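Local coordinates for protein diacylglycerol lipase (Aspergillus oryzae, PDB 5XK2) that probably hydrolyses the ester bonds of mono- and diacylglycerols, as a fungal lipase of the class 3 family with an alpha/beta-hydrolase fold, at residues 154-160 with 175-181; 203-209 with 265-271; 222-227 with 239-245. All blocks are in the same frame, centred on the assembly; numbering follows the deposited sequence.

Contact 1 (154-160 with 175-181); sequences LGAAIAS and LYAYAAP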
loop_
_atom_site.group_PDB
_atom_site.type_symbol
_atom_site.label_atom_id
_atom_site.label_comp_id
_atom_site.label_asym_id
_atom_site.label_seq_id
_atom_site.Cartn_x
_atom_site.Cartn_y
_atom_site.Cartn_z
ATOM N N LEU A 154 11.170 -0.389 -3.860
ATOM C CA LEU A 154 11.428 -1.784 -4.250
ATOM C C LEU A 154 12.403 -1.844 -5.434
ATOM O O LEU A 154 13.175 -2.790 -5.558
ATOM C CB LEU A 154 10.113 -2.503 -4.593
ATOM C CG LEU A 154 9.355 -3.103 -3.397
ATOM C CD1 LEU A 154 9.097 -2.107 -2.290
ATOM C CD2 LEU A 154 8.039 -3.754 -3.861
ATOM N N GLY A 155 12.373 -0.832 -6.298
ATOM C CA GLY A 155 13.355 -0.728 -7.366
ATOM C C GLY A 155 14.785 -0.643 -6.853
ATOM O O GLY A 155 15.699 -1.129 -7.507
ATOM N N ALA A 156 14.982 -0.007 -5.702
ATOM C CA ALA A 156 16.310 0.067 -5.082
ATOM C C ALA A 156 16.774 -1.309 -4.601
ATOM O O ALA A 156 17.969 -1.585 -4.578
ATOM C CB ALA A 156 16.297 1.042 -3.918
ATOM N N ALA A 157 15.832 -2.155 -4.202
ATOM C CA ALA A 157 16.178 -3.527 -3.831
ATOM C C ALA A 157 16.673 -4.299 -5.058
ATOM O O ALA A 157 17.697 -4.989 -5.025
ATOM C CB ALA A 157 14.977 -4.212 -3.210
ATOM N N ILE A 158 15.944 -4.174 -6.155
ATOM C CA ILE A 158 16.366 -4.842 -7.388
ATOM C C ILE A 158 17.726 -4.319 -7.798
ATOM O O ILE A 158 18.617 -5.099 -8.140
ATOM C CB ILE A 158 15.323 -4.640 -8.515
ATOM C CG1 ILE A 158 13.992 -5.273 -8.086
ATOM C CG2 ILE A 158 15.826 -5.248 -9.832
ATOM C CD1 ILE A 158 12.796 -4.869 -8.954
ATOM N N ALA A 159 17.912 -3.002 -7.709
ATOM C CA ALA A 159 19.198 -2.417 -8.059
ATOM C C ALA A 159 20.330 -2.991 -7.218
ATOM O O ALA A 159 21.427 -3.196 -7.733
ATOM C CB ALA A 159 19.154 -0.897 -7.900
ATOM N N SER A 160 20.073 -3.209 -5.924
ATOM C CA SER A 160 21.097 -3.742 -5.012
ATOM C C SER A 160 21.632 -5.096 -5.503
ATOM O O SER A 160 22.853 -5.317 -5.558
ATOM C CB SER A 160 20.531 -3.900 -3.591
ATOM O OG SER A 160 20.178 -2.632 -3.064
ATOM N N LEU A 175 26.397 1.695 -6.940
ATOM C CA LEU A 175 25.007 1.481 -6.523
ATOM C C LEU A 175 24.433 2.675 -5.782
ATOM O O LEU A 175 24.988 3.093 -4.775
ATOM C CB LEU A 175 24.927 0.243 -5.620
ATOM C CG LEU A 175 23.573 -0.019 -4.945
ATOM C CD1 LEU A 175 22.446 -0.314 -5.973
ATOM C CD2 LEU A 175 23.695 -1.180 -3.931
ATOM N N TYR A 176 23.321 3.221 -6.270
ATOM C CA TYR A 176 22.562 4.189 -5.476
ATOM C C TYR A 176 21.208 3.580 -5.178
ATOM O O TYR A 176 20.370 3.443 -6.073
ATOM C CB TYR A 176 22.417 5.542 -6.197
ATOM C CG TYR A 176 23.737 6.248 -6.446
ATOM C CD1 TYR A 176 24.558 5.871 -7.513
ATOM C CD2 TYR A 176 24.188 7.241 -5.591
ATOM C CE1 TYR A 176 25.785 6.510 -7.740
ATOM C CE2 TYR A 176 25.404 7.871 -5.800
ATOM C CZ TYR A 176 26.184 7.514 -6.882
ATOM O OH TYR A 176 27.390 8.143 -7.089
ATOM N N ALA A 177 21.003 3.193 -3.924
ATOM C CA ALA A 177 19.787 2.481 -3.545
ATOM C C ALA A 177 18.997 3.312 -2.554
ATOM O O ALA A 177 19.208 3.226 -1.352
ATOM C CB ALA A 177 20.154 1.130 -2.946
ATOM N N TYR A 178 18.016 4.041 -3.060
ATOM C CA TYR A 178 17.290 4.993 -2.215
ATOM C C TYR A 178 16.099 4.289 -1.603
ATOM O O TYR A 178 15.252 3.809 -2.332
ATOM C CB TYR A 178 16.829 6.196 -3.047
ATOM C CG TYR A 178 17.962 6.999 -3.645
ATOM C CD1 TYR A 178 18.551 8.041 -2.920
ATOM C CD2 TYR A 178 18.441 6.727 -4.933
ATOM C CE1 TYR A 178 19.606 8.791 -3.453
ATOM C CE2 TYR A 178 19.479 7.476 -5.480
ATOM C CZ TYR A 178 20.062 8.498 -4.733
ATOM O OH TYR A 178 21.094 9.232 -5.291
ATOM N N ALA A 179 16.036 4.228 -0.273
ATOM C CA ALA A 179 14.865 3.677 0.426
ATOM C C ALA A 179 14.708 2.182 0.194
ATOM O O ALA A 179 13.598 1.675 0.117
ATOM C CB ALA A 179 13.564 4.402 -0.011
ATOM N N ALA A 180 15.823 1.471 0.098
ATOM C CA ALA A 180 15.771 0.056 -0.242
ATOM C C ALA A 180 15.344 -0.820 0.923
ATOM O O ALA A 180 15.850 -0.669 2.044
ATOM C CB ALA A 180 17.148 -0.416 -0.733
ATOM N N PRO A 181 14.457 -1.770 0.648
ATOM C CA PRO A 181 14.289 -2.964 1.485
ATOM C C PRO A 181 15.600 -3.738 1.624
ATOM O O PRO A 181 16.492 -3.586 0.794
ATOM C CB PRO A 181 13.290 -3.819 0.700
ATOM C CG PRO A 181 12.585 -2.870 -0.237
ATOM C CD PRO A 181 13.581 -1.770 -0.543
HETATM O O HOH W 1 19.240 -3.170 -0.347
#

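Contact 2 (203-209 with 265-271); sequences HNDDPVP and FHSHVWY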
loop_
_atom_site.group_PDB
_atom_site.type_symbol
_atom_site.label_atom_id
_atom_site.label_comp_id
_atom_site.label_asym_id
_atom_site.label_seq_id
_atom_site.Cartn_x
_atom_site.Cartn_y
_atom_site.Cartn_z
ATOM N N HIS A 203 15.446 7.210 5.245
ATOM C CA HIS A 203 14.949 8.535 5.596
ATOM C C HIS A 203 14.086 8.450 6.827
ATOM O O HIS A 203 13.005 7.860 6.770
ATOM C CB HIS A 203 14.146 9.123 4.432
ATOM C CG HIS A 203 13.608 10.496 4.713
ATOM N ND1 HIS A 203 12.320 10.867 4.396
ATOM C CD2 HIS A 203 14.181 11.577 5.303
ATOM C CE1 HIS A 203 12.123 12.128 4.755
ATOM N NE2 HIS A 203 13.231 12.581 5.311
ATOM N N ASN A 204 14.553 9.059 7.919
ATOM C CA ASN A 204 13.792 9.075 9.173
ATOM C C ASN A 204 13.215 7.696 9.486
ATOM O O ASN A 204 13.961 6.704 9.515
ATOM C CB ASN A 204 12.703 10.162 9.118
ATOM C CG ASN A 204 13.305 11.560 9.174
ATOM O OD1 ASN A 204 14.338 11.761 9.815
ATOM N ND2 ASN A 204 12.663 12.522 8.510
ATOM N N ASP A 205 11.907 7.640 9.724
ATOM C CA ASP A 205 11.210 6.423 10.158
ATOM C C ASP A 205 10.583 5.640 9.003
ATOM O O ASP A 205 9.601 4.923 9.196
ATOM C CB ASP A 205 10.169 6.730 11.249
ATOM C CG ASP A 205 9.147 7.769 10.841
ATOM O OD1 ASP A 205 9.276 8.381 9.762
ATOM O OD2 ASP A 205 8.206 7.984 11.646
ATOM N N ASP A 206 11.074 5.844 7.789
ATOM C CA ASP A 206 10.544 5.091 6.631
ATOM C C ASP A 206 10.411 3.591 6.972
ATOM O O ASP A 206 11.357 2.972 7.426
ATOM C CB ASP A 206 11.501 5.312 5.451
ATOM C CG ASP A 206 11.096 4.561 4.191
ATOM O OD1 ASP A 206 10.042 3.884 4.171
ATOM O OD2 ASP A 206 11.859 4.681 3.205
ATOM N N PRO A 207 9.198 3.024 6.837
ATOM C CA PRO A 207 9.047 1.610 7.217
ATOM C C PRO A 207 9.677 0.600 6.247
ATOM O O PRO A 207 9.979 -0.535 6.643
ATOM C CB PRO A 207 7.528 1.415 7.256
ATOM C CG PRO A 207 6.988 2.427 6.293
ATOM C CD PRO A 207 7.914 3.644 6.448
ATOM N N VAL A 208 9.835 0.985 4.984
ATOM C CA VAL A 208 10.208 0.006 3.967
ATOM C C VAL A 208 11.611 -0.595 4.176
ATOM O O VAL A 208 11.758 -1.806 4.033
ATOM C CB VAL A 208 10.035 0.616 2.554
ATOM C CG1 VAL A 208 10.503 -0.365 1.467
ATOM C CG2 VAL A 208 8.532 0.955 2.334
ATOM N N PRO A 209 12.626 0.208 4.562
ATOM C CA PRO A 209 13.948 -0.383 4.831
ATOM C C PRO A 209 13.985 -1.316 6.043
ATOM O O PRO A 209 15.061 -1.816 6.368
ATOM C CB PRO A 209 14.859 0.844 5.032
ATOM C CG PRO A 209 14.195 1.904 4.199
ATOM C CD PRO A 209 12.724 1.677 4.494
ATOM N N PHE A 265 4.741 6.047 6.369
ATOM C CA PHE A 265 4.986 5.864 4.953
ATOM C C PHE A 265 5.345 7.165 4.221
ATOM O O PHE A 265 6.085 7.137 3.247
ATOM C CB PHE A 265 3.789 5.201 4.269
ATOM C CG PHE A 265 4.134 4.666 2.929
ATOM C CD1 PHE A 265 4.819 3.477 2.811
ATOM C CD2 PHE A 265 3.852 5.399 1.784
ATOM C CE1 PHE A 265 5.178 2.997 1.576
ATOM C CE2 PHE A 265 4.209 4.921 0.534
ATOM C CZ PHE A 265 4.873 3.721 0.432
ATOM N N HIS A 266 4.867 8.305 4.712
ATOM C CA HIS A 266 5.228 9.589 4.108
ATOM C C HIS A 266 6.752 9.718 3.951
ATOM O O HIS A 266 7.232 10.277 2.971
ATOM C CB HIS A 266 4.683 10.748 4.954
ATOM C CG HIS A 266 5.300 10.844 6.313
ATOM N ND1 HIS A 266 6.369 11.672 6.591
ATOM C CD2 HIS A 266 5.035 10.174 7.464
ATOM C CE1 HIS A 266 6.716 11.532 7.862
ATOM N NE2 HIS A 266 5.922 10.632 8.413
ATOM N N SER A 267 7.500 9.169 4.906
ATOM C CA SER A 267 8.968 9.265 4.885
ATOM C C SER A 267 9.564 8.544 3.681
ATOM O O SER A 267 10.649 8.878 3.215
ATOM C CB SER A 267 9.564 8.688 6.171
ATOM O OG SER A 267 9.171 9.506 7.277
ATOM N N HIS A 268 8.838 7.552 3.172
ATOM C CA HIS A 268 9.349 6.720 2.081
ATOM C C HIS A 268 9.474 7.465 0.764
ATOM O O HIS A 268 10.280 7.070 -0.082
ATOM C CB HIS A 268 8.428 5.494 1.869
ATOM C CG HIS A 268 8.972 4.477 0.912
ATOM N ND1 HIS A 268 10.180 3.840 1.107
ATOM C CD2 HIS A 268 8.437 3.936 -0.210
ATOM C CE1 HIS A 268 10.377 2.969 0.128
ATOM N NE2 HIS A 268 9.332 3.006 -0.683
ATOM N N VAL A 269 8.647 8.491 0.549
ATOM C CA VAL A 269 8.611 9.103 -0.769
ATOM C C VAL A 269 9.468 10.351 -0.876
ATOM O O VAL A 269 9.590 10.897 -1.969
ATOM C CB VAL A 269 7.158 9.416 -1.206
ATOM C CG1 VAL A 269 6.314 8.159 -1.064
ATOM C CG2 VAL A 269 6.564 10.542 -0.364
ATOM N N TRP A 270 10.090 10.776 0.233
ATOM C CA TRP A 270 10.928 11.971 0.197
ATOM C C TRP A 270 12.386 11.591 0.449
ATOM O O TRP A 270 12.817 11.521 1.599
ATOM C CB TRP A 270 10.453 12.976 1.273
ATOM C CG TRP A 270 9.060 13.468 1.032
ATOM C CD1 TRP A 270 7.916 13.026 1.627
ATOM C CD2 TRP A 270 8.658 14.491 0.097
ATOM N NE1 TRP A 270 6.820 13.711 1.122
ATOM C CE2 TRP A 270 7.255 14.607 0.185
ATOM C CE3 TRP A 270 9.349 15.298 -0.807
ATOM C CZ2 TRP A 270 6.530 15.513 -0.601
ATOM C CZ3 TRP A 270 8.617 16.215 -1.578
ATOM C CH2 TRP A 270 7.231 16.304 -1.466
ATOM N N TYR A 271 13.138 11.407 -0.638
ATOM C CA TYR A 271 14.573 11.126 -0.565
ATOM C C TYR A 271 15.216 12.175 -1.443
ATOM O O TYR A 271 15.383 11.986 -2.640
ATOM C CB TYR A 271 14.854 9.688 -1.059
ATOM C CG TYR A 271 14.649 8.650 0.018
ATOM C CD1 TYR A 271 13.365 8.305 0.462
ATOM C CD2 TYR A 271 15.739 8.040 0.622
ATOM C CE1 TYR A 271 13.186 7.358 1.485
ATOM C CE2 TYR A 271 15.571 7.088 1.635
ATOM C CZ TYR A 271 14.298 6.764 2.065
ATOM O OH TYR A 271 14.150 5.833 3.068
HETATM O O HOH W 2 10.023 12.094 7.332
HETATM O O HOH W 3 6.047 9.441 10.902
#

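Contact 3 (222-227 with 239-245); sequences SPEYYI and QVTVLDG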
loop_
_atom_site.group_PDB
_atom_site.type_symbol
_atom_site.label_atom_id
_atom_site.label_comp_id
_atom_site.label_asym_id
_atom_site.label_seq_id
_atom_site.Cartn_x
_atom_site.Cartn_y
_atom_site.Cartn_z
ATOM N N SER A 222 25.991 -2.366 4.045
ATOM C CA SER A 222 26.546 -1.250 4.792
ATOM C C SER A 222 27.433 -0.402 3.862
ATOM O O SER A 222 28.008 -0.923 2.909
ATOM C CB SER A 222 27.345 -1.806 5.989
ATOM O OG SER A 222 28.145 -0.804 6.587
ATOM N N PRO A 223 27.545 0.913 4.116
ATOM C CA PRO A 223 26.897 1.642 5.216
ATOM C C PRO A 223 25.491 2.121 4.889
ATOM O O PRO A 223 25.014 2.002 3.762
ATOM C CB PRO A 223 27.819 2.858 5.410
ATOM C CG PRO A 223 28.324 3.136 4.013
ATOM C CD PRO A 223 28.489 1.764 3.373
ATOM N N GLU A 224 24.861 2.712 5.892
ATOM C CA GLU A 224 23.561 3.361 5.746
ATOM C C GLU A 224 23.779 4.859 5.669
ATOM O O GLU A 224 24.448 5.426 6.540
ATOM C CB GLU A 224 22.659 3.015 6.938
ATOM C CG GLU A 224 21.322 3.807 6.997
ATOM C CD GLU A 224 20.530 3.524 8.285
ATOM O OE1 GLU A 224 20.931 2.651 9.082
ATOM O OE2 GLU A 224 19.505 4.189 8.514
ATOM N N TYR A 225 23.206 5.507 4.657
ATOM C CA TYR A 225 23.199 6.967 4.630
ATOM C C TYR A 225 21.842 7.373 5.129
ATOM O O TYR A 225 20.854 7.339 4.393
ATOM C CB TYR A 225 23.474 7.495 3.202
ATOM C CG TYR A 225 24.905 7.257 2.777
ATOM C CD1 TYR A 225 25.318 6.015 2.284
ATOM C CD2 TYR A 225 25.855 8.260 2.914
ATOM C CE1 TYR A 225 26.632 5.796 1.926
ATOM C CE2 TYR A 225 27.180 8.039 2.564
ATOM C CZ TYR A 225 27.554 6.802 2.064
ATOM O OH TYR A 225 28.885 6.569 1.706
ATOM N N TYR A 226 21.814 7.805 6.391
ATOM C CA TYR A 226 20.568 8.045 7.115
ATOM C C TYR A 226 20.224 9.517 7.021
ATOM O O TYR A 226 20.936 10.370 7.565
ATOM C CB TYR A 226 20.756 7.602 8.569
ATOM C CG TYR A 226 19.612 7.840 9.522
ATOM C CD1 TYR A 226 18.287 7.536 9.175
ATOM C CD2 TYR A 226 19.872 8.322 10.802
ATOM C CE1 TYR A 226 17.254 7.730 10.094
ATOM C CE2 TYR A 226 18.858 8.505 11.713
ATOM C CZ TYR A 226 17.557 8.214 11.357
ATOM O OH TYR A 226 16.573 8.411 12.305
ATOM N N ILE A 227 19.146 9.814 6.301
ATOM C CA ILE A 227 18.717 11.193 6.072
ATOM C C ILE A 227 17.709 11.584 7.135
ATOM O O ILE A 227 16.706 10.900 7.315
ATOM C CB ILE A 227 18.053 11.375 4.695
ATOM C CG1 ILE A 227 18.955 10.868 3.571
ATOM C CG2 ILE A 227 17.647 12.849 4.486
ATOM C CD1 ILE A 227 18.158 10.611 2.289
ATOM N N GLN A 239 22.330 16.765 7.877
ATOM C CA GLN A 239 21.167 15.889 7.883
ATOM C C GLN A 239 21.394 14.529 7.237
ATOM O O GLN A 239 20.429 13.820 6.930
ATOM C CB GLN A 239 19.989 16.603 7.226
ATOM C CG GLN A 239 19.579 17.829 8.043
ATOM C CD GLN A 239 18.618 18.737 7.292
ATOM O OE1 GLN A 239 18.844 19.055 6.126
ATOM N NE2 GLN A 239 17.529 19.146 7.949
ATOM N N VAL A 240 22.646 14.213 6.915
ATOM C CA VAL A 240 22.961 12.874 6.419
ATOM C C VAL A 240 24.053 12.282 7.301
ATOM O O VAL A 240 25.130 12.867 7.452
ATOM C CB VAL A 240 23.434 12.874 4.957
ATOM C CG1 VAL A 240 23.624 11.427 4.445
ATOM C CG2 VAL A 240 22.425 13.597 4.059
ATOM N N THR A 241 23.759 11.128 7.879
ATOM C CA THR A 241 24.670 10.471 8.817
ATOM C C THR A 241 25.060 9.103 8.290
ATOM O O THR A 241 24.183 8.334 7.911
ATOM C CB THR A 241 24.001 10.333 10.190
ATOM O OG1 THR A 241 23.661 11.646 10.676
ATOM C CG2 THR A 241 24.923 9.661 11.157
ATOM N N VAL A 242 26.362 8.818 8.238
ATOM C CA VAL A 242 26.842 7.541 7.691
ATOM C C VAL A 242 27.030 6.550 8.828
ATOM O O VAL A 242 27.789 6.813 9.772
ATOM C CB VAL A 242 28.166 7.719 6.909
ATOM C CG1 VAL A 242 28.498 6.458 6.146
ATOM C CG2 VAL A 242 28.043 8.876 5.929
ATOM N N LEU A 243 26.320 5.423 8.760
ATOM C CA LEU A 243 26.345 4.444 9.839
ATOM C C LEU A 243 26.743 3.092 9.291
ATOM O O LEU A 243 26.021 2.536 8.460
ATOM C CB LEU A 243 24.976 4.337 10.505
ATOM C CG LEU A 243 24.458 5.639 11.085
ATOM C CD1 LEU A 243 22.974 5.537 11.425
ATOM C CD2 LEU A 243 25.266 5.985 12.344
ATOM N N ASP A 244 27.872 2.540 9.727
ATOM C CA ASP A 244 28.213 1.236 9.150
ATOM C C ASP A 244 27.782 0.095 10.070
ATOM O O ASP A 244 27.256 0.334 11.161
ATOM C CB ASP A 244 29.699 1.153 8.753
ATOM C CG ASP A 244 30.655 1.309 9.899
ATOM O OD1 ASP A 244 30.227 1.559 11.042
ATOM O OD2 ASP A 244 31.875 1.196 9.626
ATOM N N GLY A 245 27.982 -1.143 9.614
ATOM C CA GLY A 245 27.455 -2.334 10.289
ATOM C C GLY A 245 26.301 -2.964 9.529
ATOM O O GLY A 245 25.601 -2.283 8.790
HETATM O O HOH W 4 21.195 12.081 9.758
#

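Contact 1 (154-160 with 175-181)
L175 lays its isobutyl group against the last turn of segment 154-160, where helix 154-168 covers strand 173-178 in a beta-alpha-beta unit of the alpha/beta-hydrolase fold. With CG anti to the backbone N (chi1 172°), the side chain of L175 reaches from CB toward the helix and forks at CG. The CD1 branch goes to A159, 3.5 Å from A159 O and 3.9 Å from A159 CB; the CD2 branch turns to S160, lying 3.9 Å from S160 OG.

Further along, the helix faces the strand mainly with the alanine methyls of A156 and A157, and the short axes approach to 7.0 Å. A156 CB packs against both A177 CB and A180 CB, 3.6 Å from the latter, and lies 3.4 Å from Y178 O. The P181 ring rests on A157 CB and crosses the L154 side chain at about a right angle, its CG touching L154 CD1. Y178 faces helix 14-27 instead, its OH bonding to F18 O. No direct hydrogen bond spans the two segments. S160 OG donates back to A156 O, which also takes the helical bond of S160 N from the opposite face of its carbonyl plane. The same hydroxyl accepts from a water that also donates to P181 O, at 2.9 Å from S160 OG and 3.0 Å from P181 O.

Contact 2 (203-209 with 265-271)
The H268 ring carries V208 CG2 over the centre of one face, 3.5 Å from the ring centroid, and meets D206 OD2 in its plane at the edge. Y271 has H203 CB over one face, 3.3 Å from Y271 CZ, and the H203 ring turns its edge to that same face, planes at 68°. At the edge of H203, S267 O accepts from ND1 on a lone pair in the carbonyl plane, 2.9 Å away, whereas W270 O sits over a face of the imidazole; H203 NE2 is bonded to A229 O.

D206 OD2 is gripped twice: H268 ND1 donates from the syn side at 2.8 Å, nearly straight at 168°, and Y271 OH uses the anti lone pair at 2.6 Å. OD1 accepts from V208 N, which comes from above the carboxylate plane, closing an Asx turn. With H268 NE2 bonded to S153 OG, this geometry is consistent with the Ser-His-Asp triad of class 3 lipases, D206 orienting the imidazole and Y271 helping to fix the carboxylate.

A type II' turn from H203 to D206 brings D205 round to S267. CG of D205 stands between its backbone N and carbonyl carbon (chi1 56°), which carries OD1 to S267 OG, the donor, at 2.7 Å. S267 OG accepts in turn from a water held by N204 ND2, and a second water joins D205 OD2 to H266 NE2, while H266 ND1 is hydrogen-bonded to D231 OD2.

Contact 3 (222-227 with 239-245)
Strands 224-227 and 240-243 pair antiparallel at one end of the mixed central sheet, 240-243 being its outermost strand within the chain. E224 with L243 and Y226 with T241 form the hydrogen-bonded pairs: E224 N reaches L243 O at 2.8 Å and nearly straight (174°), L243 N returns to E224 O at 2.9 Å, and Y226 and T241 exchange a similar pair of bonds. Y225 with V242 and I227 with V240 are the non-hydrogen-bonded pairs. CA-H...O contacts from V242 CA to E224 O and from V240 CA to Y226 O run beside the N-H...O bonds.

On the face bearing Y225, the phenol ring lies alongside V242, pointing the same way. V242 CG2 comes within 3.6 Å of Y225 CE2, while CG1 stands over one ring face, offset toward the rim. V242 CG1, anti to the backbone N (chi1 -169°), also touches P223 CB at 3.7 Å, so the valine bridges proline and tyrosine. V240 CG1 approaches the same ring at its edge. On the opposite face, with E224, Y226 and L243, L243 CD1 packs on Y226 CB at 4.2 Å. A water donates to Y226 O while bonding to T241 OG1. Beyond the regular pairing, at S222, whose peptide to P223 is cis, OG accepts a weak hydrogen bond from G245 N.

Strand 198-203 flanks 224-227 on its other edge, running parallel to it and bonded through Y225 and I227. E224 OE2 is held by T202 OG1 and N252 N, and the Y225 ring meets F18 of helix 14-27 edge-to-face, beside F201.

Contacts 1 and 2 meet at the probable active site. Contact 1 carries the start of the helix that follows the putative nucleophile S153, and contact 2 supplies its probable histidine and aspartate partners, H268 and D206. Their centres lie 13 Å apart, and A179 bridges them, its CB 3.2 Å from Y271 CZ and 3.6 Å from D206 OD2. Contact 3 is nested within the chain loop closed by contact 2 and abuts it: N204 N is 2.9 Å from I227 O, a probable hydrogen bond, and I227 CD1 packs on Y271 CD2. Contacts 1 and 3 do not touch, their nearest atoms about 6 Å apart, but both reach the same central sheet.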